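Local coordinates for protein quinoline 2-oxidoreductase large subunit (PDB 1T3Q) that probably hydroxylates quinoline at a molybdenum centre carried by molybdopterin cytosine dinucleotide, at residues G453-N464 / N639-A650. Numbering follows the deposited sequence.
Sequences GKYLGLGVSVFN and NGGHAAIVEIDA
Strands 454-464 and 639-649 run antiparallel at 161°, and the hydrogen-bonded pairs Y455-I648, G457-V646, G459-A644, S461-H642 and F463-G640 join them without a bulge. Y455 N to I648 O is short, 2.7 Å, and nearly straight. Past Y455 and I648, at the end nearest K454, A650 N bonds G453 O, which also accepts a hydrogen bond from a water that donates to D649 OD1 as well.

K454 bends at chi2 (-71°), which carries its chain across to the other strand. NZ meets D649 OD1 at 2.7 Å, on the anti side of the carboxylate. A second, long salt bridge runs from NZ to E647 OE2, whose other partner is R656. An alanine in place of K454 would probably leave D649 OD1 without its charged mate and take away the chain that lies against E647 CG and CD. On the same face, L456 CD1 packs on E647 CB at 3.6 Å, and L458 CD1 on I645 CG1; F442 of helix 439-450 covers this side.

On the opposite face, A650 CB sits over the Y455 ring in a CH-pi contact, 4.0 Å from the ring centroid. F463 takes a chi1 of 75°, which swings its ring over G640; G640 N lies above one face, toward the rim. The ring lies close over G640, which has no side chain to stand in its way. H642 CE1 comes within 3.4 Å of F463 CE1, yet the two rings are slid so far apart that they hardly stack. H642 ND1 and S461 OG both hydrogen-bond S748 OG.

This is a regular antiparallel pairing at one side of a four-stranded mixed sheet, packed between helices 439-450 and 744-761 in the molybdopterin cofactor-binding domain.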
ATOM      1  N   GLY B 453     -19.986  15.110  57.135  1.00 32.13           N
ATOM      2  CA  GLY B 453     -20.106  16.225  56.212  1.00 31.90           C
ATOM      3  C   GLY B 453     -20.052  15.798  54.756  1.00 31.10           C
ATOM      4  O   GLY B 453     -19.531  16.524  53.905  1.00 31.46           O
ATOM      5  N   LYS B 454     -20.591  14.616  54.470  1.00 28.69           N
ATOM      6  CA  LYS B 454     -20.609  14.084  53.111  1.00 27.63           C
ATOM      7  C   LYS B 454     -22.042  13.768  52.698  1.00 26.98           C
ATOM      8  O   LYS B 454     -22.796  13.161  53.458  1.00 26.70           O
ATOM      9  CB  LYS B 454     -19.773  12.805  53.030  1.00 29.15           C
ATOM     10  CG  LYS B 454     -18.317  12.959  53.452  1.00 29.92           C
ATOM     11  CD  LYS B 454     -17.518  13.753  52.436  1.00 31.61           C
ATOM     12  CE  LYS B 454     -16.033  13.718  52.769  1.00 33.11           C
ATOM     13  NZ  LYS B 454     -15.220  14.353  51.700  1.00 35.50           N
ATOM     14  N   TYR B 455     -22.413  14.181  51.492  1.00 26.19           N
ATOM     15  CA  TYR B 455     -23.752  13.929  50.973  1.00 24.96           C
ATOM     16  C   TYR B 455     -23.678  12.738  50.019  1.00 24.28           C
ATOM     17  O   TYR B 455     -23.114  12.842  48.932  1.00 24.60           O
ATOM     18  CB  TYR B 455     -24.262  15.160  50.223  1.00 25.39           C
ATOM     19  CG  TYR B 455     -24.365  16.413  51.070  1.00 27.74           C
ATOM     20  CD1 TYR B 455     -24.165  17.671  50.505  1.00 27.56           C
ATOM     21  CD2 TYR B 455     -24.688  16.342  52.424  1.00 29.12           C
ATOM     22  CE1 TYR B 455     -24.287  18.833  51.271  1.00 30.41           C
ATOM     23  CE2 TYR B 455     -24.814  17.492  53.197  1.00 30.52           C
ATOM     24  CZ  TYR B 455     -24.613  18.734  52.614  1.00 31.67           C
ATOM     25  OH  TYR B 455     -24.742  19.873  53.378  1.00 35.17           O
ATOM     26  N   LEU B 456     -24.238  11.604  50.426  1.00 23.64           N
ATOM     27  CA  LEU B 456     -24.206  10.412  49.592  1.00 24.03           C
ATOM     28  C   LEU B 456     -25.540  10.279  48.866  1.00 23.03           C
ATOM     29  O   LEU B 456     -26.593  10.526  49.448  1.00 22.73           O
ATOM     30  CB  LEU B 456     -23.950   9.179  50.461  1.00 26.90           C
ATOM     31  CG  LEU B 456     -23.240   7.996  49.801  1.00 31.22           C
ATOM     32  CD1 LEU B 456     -21.822   8.403  49.399  1.00 31.92           C
ATOM     33  CD2 LEU B 456     -23.197   6.827  50.778  1.00 30.65           C
ATOM     34  N   GLY B 457     -25.491   9.895  47.595  1.00 22.21           N
ATOM     35  CA  GLY B 457     -26.717   9.757  46.830  1.00 20.84           C
ATOM     36  C   GLY B 457     -26.706   8.578  45.875  1.00 20.86           C
ATOM     37  O   GLY B 457     -25.675   8.244  45.297  1.00 21.50           O
ATOM     38  N   LEU B 458     -27.865   7.944  45.726  1.00 19.10           N
ATOM     39  CA  LEU B 458     -28.025   6.809  44.834  1.00 19.17           C
ATOM     40  C   LEU B 458     -28.862   7.259  43.649  1.00 19.27           C
ATOM     41  O   LEU B 458     -29.898   7.895  43.829  1.00 18.92           O
ATOM     42  CB  LEU B 458     -28.752   5.666  45.550  1.00 19.54           C
ATOM     43  CG  LEU B 458     -29.179   4.494  44.658  1.00 19.70           C
ATOM     44  CD1 LEU B 458     -27.951   3.774  44.126  1.00 21.09           C
ATOM     45  CD2 LEU B 458     -30.050   3.532  45.458  1.00 21.32           C
ATOM     46  N   GLY B 459     -28.410   6.932  42.445  1.00 19.08           N
ATOM     47  CA  GLY B 459     -29.147   7.307  41.254  1.00 19.69           C
ATOM     48  C   GLY B 459     -29.469   6.077  40.434  1.00 19.70           C
ATOM     49  O   GLY B 459     -28.619   5.202  40.267  1.00 19.42           O
ATOM     50  N   VAL B 460     -30.693   6.004  39.919  1.00 18.82           N
ATOM     51  CA  VAL B 460     -31.113   4.859  39.125  1.00 19.11           C
ATOM     52  C   VAL B 460     -31.539   5.257  37.721  1.00 18.64           C
ATOM     53  O   VAL B 460     -32.170   6.295  37.521  1.00 19.21           O
ATOM     54  CB  VAL B 460     -32.287   4.115  39.804  1.00 19.49           C
ATOM     55  CG1 VAL B 460     -32.772   2.965  38.920  1.00 21.00           C
ATOM     56  CG2 VAL B 460     -31.840   3.584  41.152  1.00 21.54           C
ATOM     57  N   SER B 461     -31.176   4.426  36.753  1.00 19.36           N
ATOM     58  CA  SER B 461     -31.541   4.659  35.363  1.00 18.97           C
ATOM     59  C   SER B 461     -31.806   3.332  34.668  1.00 19.60           C
ATOM     60  O   SER B 461     -30.932   2.469  34.611  1.00 19.45           O
ATOM     61  CB  SER B 461     -30.422   5.401  34.628  1.00 19.24           C
ATOM     62  OG  SER B 461     -30.727   5.516  33.250  1.00 18.24           O
ATOM     63  N   VAL B 462     -33.023   3.171  34.153  1.00 19.45           N
ATOM     64  CA  VAL B 462     -33.410   1.963  33.438  1.00 17.65           C
ATOM     65  C   VAL B 462     -33.680   2.383  31.999  1.00 18.15           C
ATOM     66  O   VAL B 462     -34.349   3.391  31.758  1.00 18.85           O
ATOM     67  CB  VAL B 462     -34.674   1.337  34.057  1.00 19.53           C
ATOM     68  CG1 VAL B 462     -35.092   0.109  33.261  1.00 19.50           C
ATOM     69  CG2 VAL B 462     -34.396   0.962  35.517  1.00 17.49           C
ATOM     70  N   PHE B 463     -33.170   1.615  31.043  1.00 18.55           N
ATOM     71  CA  PHE B 463     -33.339   1.975  29.642  1.00 19.48           C
ATOM     72  C   PHE B 463     -33.585   0.815  28.690  1.00 19.56           C
ATOM     73  O   PHE B 463     -33.467  -0.360  29.045  1.00 19.04           O
ATOM     74  CB  PHE B 463     -32.075   2.687  29.140  1.00 18.35           C
ATOM     75  CG  PHE B 463     -30.917   1.747  28.895  1.00 19.78           C
ATOM     76  CD1 PHE B 463     -30.156   1.266  29.958  1.00 19.47           C
ATOM     77  CD2 PHE B 463     -30.656   1.265  27.615  1.00 19.14           C
ATOM     78  CE1 PHE B 463     -29.158   0.314  29.750  1.00 17.99           C
ATOM     79  CE2 PHE B 463     -29.662   0.312  27.396  1.00 20.16           C
ATOM     80  CZ  PHE B 463     -28.911  -0.167  28.471  1.00 18.57           C
ATOM     81  N   ASN B 464     -33.936   1.184  27.462  1.00 18.51           N
ATOM     82  CA  ASN B 464     -34.092   0.247  26.364  1.00 19.26           C
ATOM     83  C   ASN B 464     -33.376   1.052  25.278  1.00 19.53           C
ATOM     84  O   ASN B 464     -33.166   2.256  25.451  1.00 19.14           O
ATOM     85  CB  ASN B 464     -35.574  -0.066  26.061  1.00 19.46           C
ATOM     86  CG  ASN B 464     -36.280   1.016  25.276  1.00 23.11           C
ATOM     87  OD1 ASN B 464     -35.845   2.163  25.225  1.00 24.50           O
ATOM     88  ND2 ASN B 464     -37.405   0.648  24.670  1.00 21.28           N
ATOM     89  N   ASN B 639     -31.653  -3.648  26.198  1.00 15.66           N
ATOM     90  CA  ASN B 639     -32.083  -2.956  27.407  1.00 15.41           C
ATOM     91  C   ASN B 639     -31.127  -3.199  28.558  1.00 14.95           C
ATOM     92  O   ASN B 639     -30.238  -4.045  28.473  1.00 16.45           O
ATOM     93  CB  ASN B 639     -33.503  -3.402  27.803  1.00 16.20           C
ATOM     94  CG  ASN B 639     -33.543  -4.826  28.327  1.00 16.56           C
ATOM     95  OD1 ASN B 639     -33.402  -5.064  29.528  1.00 20.98           O
ATOM     96  ND2 ASN B 639     -33.717  -5.779  27.427  1.00 16.31           N
ATOM     97  N   GLY B 640     -31.311  -2.444  29.631  1.00 16.11           N
ATOM     98  CA  GLY B 640     -30.459  -2.605  30.787  1.00 18.08           C
ATOM     99  C   GLY B 640     -30.744  -1.542  31.818  1.00 19.20           C
ATOM    100  O   GLY B 640     -31.768  -0.857  31.763  1.00 18.24           O
ATOM    101  N   GLY B 641     -29.830  -1.405  32.767  1.00 18.12           N
ATOM    102  CA  GLY B 641     -29.996  -0.415  33.806  1.00 19.42           C
ATOM    103  C   GLY B 641     -28.660  -0.076  34.427  1.00 19.82           C
ATOM    104  O   GLY B 641     -27.704  -0.844  34.320  1.00 20.93           O
ATOM    105  N   HIS B 642     -28.595   1.088  35.061  1.00 20.01           N
ATOM    106  CA  HIS B 642     -27.383   1.536  35.722  1.00 19.37           C
ATOM    107  C   HIS B 642     -27.765   2.200  37.025  1.00 18.89           C
ATOM    108  O   HIS B 642     -28.832   2.802  37.140  1.00 19.29           O
ATOM    109  CB  HIS B 642     -26.624   2.559  34.870  1.00 19.89           C
ATOM    110  CG  HIS B 642     -26.204   2.044  33.532  1.00 20.83           C
ATOM    111  ND1 HIS B 642     -27.018   2.102  32.423  1.00 20.04           N
ATOM    112  CD2 HIS B 642     -25.063   1.435  33.130  1.00 20.91           C
ATOM    113  CE1 HIS B 642     -26.399   1.548  31.395  1.00 19.67           C
ATOM    114  NE2 HIS B 642     -25.210   1.135  31.798  1.00 20.83           N
ATOM    115  N   ALA B 643     -26.884   2.081  38.009  1.00 18.54           N
ATOM    116  CA  ALA B 643     -27.084   2.706  39.310  1.00 18.62           C
ATOM    117  C   ALA B 643     -25.728   3.261  39.706  1.00 19.80           C
ATOM    118  O   ALA B 643     -24.705   2.584  39.577  1.00 19.29           O
ATOM    119  CB  ALA B 643     -27.563   1.691  40.338  1.00 19.19           C
ATOM    120  N   ALA B 644     -25.720   4.506  40.164  1.00 18.60           N
ATOM    121  CA  ALA B 644     -24.486   5.149  40.565  1.00 19.08           C
ATOM    122  C   ALA B 644     -24.623   5.703  41.968  1.00 19.08           C
ATOM    123  O   ALA B 644     -25.700   6.137  42.378  1.00 19.90           O
ATOM    124  CB  ALA B 644     -24.141   6.278  39.595  1.00 16.48           C
ATOM    125  N   ILE B 645     -23.525   5.659  42.710  1.00 18.61           N
ATOM    126  CA  ILE B 645     -23.496   6.205  44.052  1.00 18.61           C
ATOM    127  C   ILE B 645     -22.443   7.301  44.013  1.00 19.17           C
ATOM    128  O   ILE B 645     -21.311   7.067  43.593  1.00 20.44           O
ATOM    129  CB  ILE B 645     -23.103   5.148  45.102  1.00 19.03           C
ATOM    130  CG1 ILE B 645     -24.225   4.111  45.234  1.00 20.60           C
ATOM    131  CG2 ILE B 645     -22.850   5.825  46.444  1.00 19.31           C
ATOM    132  CD1 ILE B 645     -23.943   3.007  46.242  1.00 22.23           C
ATOM    133  N   VAL B 646     -22.833   8.505  44.418  1.00 20.05           N
ATOM    134  CA  VAL B 646     -21.921   9.636  44.423  1.00 20.43           C
ATOM    135  C   VAL B 646     -21.804  10.199  45.825  1.00 22.08           C
ATOM    136  O   VAL B 646     -22.736  10.106  46.628  1.00 21.20           O
ATOM    137  CB  VAL B 646     -22.397  10.781  43.486  1.00 20.17           C
ATOM    138  CG1 VAL B 646     -22.556  10.267  42.065  1.00 21.62           C
ATOM    139  CG2 VAL B 646     -23.695  11.373  44.001  1.00 22.92           C
ATOM    140  N   GLU B 647     -20.643  10.770  46.118  1.00 22.25           N
ATOM    141  CA  GLU B 647     -20.396  11.377  47.415  1.00 23.27           C
ATOM    142  C   GLU B 647     -20.000  12.824  47.171  1.00 22.37           C
ATOM    143  O   GLU B 647     -19.066  13.097  46.419  1.00 22.09           O
ATOM    144  CB  GLU B 647     -19.259  10.658  48.146  1.00 25.67           C
ATOM    145  CG  GLU B 647     -18.811  11.382  49.410  1.00 30.37           C
ATOM    146  CD  GLU B 647     -17.544  10.793  50.002  1.00 34.55           C
ATOM    147  OE1 GLU B 647     -17.622   9.722  50.637  1.00 36.87           O
ATOM    148  OE2 GLU B 647     -16.466  11.400  49.821  1.00 37.14           O
ATOM    149  N   ILE B 648     -20.721  13.744  47.801  1.00 22.46           N
ATOM    150  CA  ILE B 648     -20.445  15.164  47.657  1.00 22.76           C
ATOM    151  C   ILE B 648     -19.968  15.731  48.992  1.00 23.45           C
ATOM    152  O   ILE B 648     -20.613  15.530  50.017  1.00 23.39           O
ATOM    153  CB  ILE B 648     -21.710  15.933  47.232  1.00 21.63           C
ATOM    154  CG1 ILE B 648     -22.225  15.396  45.895  1.00 23.46           C
ATOM    155  CG2 ILE B 648     -21.406  17.418  47.136  1.00 22.71           C
ATOM    156  CD1 ILE B 648     -23.566  15.977  45.486  1.00 22.39           C
ATOM    157  N   ASP B 649     -18.837  16.431  48.977  1.00 24.53           N
ATOM    158  CA  ASP B 649     -18.298  17.034  50.196  1.00 26.19           C
ATOM    159  C   ASP B 649     -19.110  18.294  50.493  1.00 26.19           C
ATOM    160  O   ASP B 649     -19.192  19.189  49.658  1.00 26.23           O
ATOM    161  CB  ASP B 649     -16.827  17.409  49.996  1.00 27.72           C
ATOM    162  CG  ASP B 649     -16.163  17.857  51.280  1.00 29.31           C
ATOM    163  OD1 ASP B 649     -15.780  16.986  52.086  1.00 33.33           O
ATOM    164  OD2 ASP B 649     -16.035  19.078  51.492  1.00 32.97           O
ATOM    165  N   ALA B 650     -19.703  18.364  51.681  1.00 27.34           N
ATOM    166  CA  ALA B 650     -20.525  19.516  52.053  1.00 30.23           C
ATOM    167  C   ALA B 650     -19.776  20.846  52.114  1.00 30.38           C
ATOM    168  O   ALA B 650     -20.380  21.906  51.963  1.00 31.49           O
ATOM    169  CB  ALA B 650     -21.213  19.254  53.391  1.00 30.30           C
TER
HETATM  170  O   HOH W   1     -17.117  17.896  54.554  1.00 46.74           O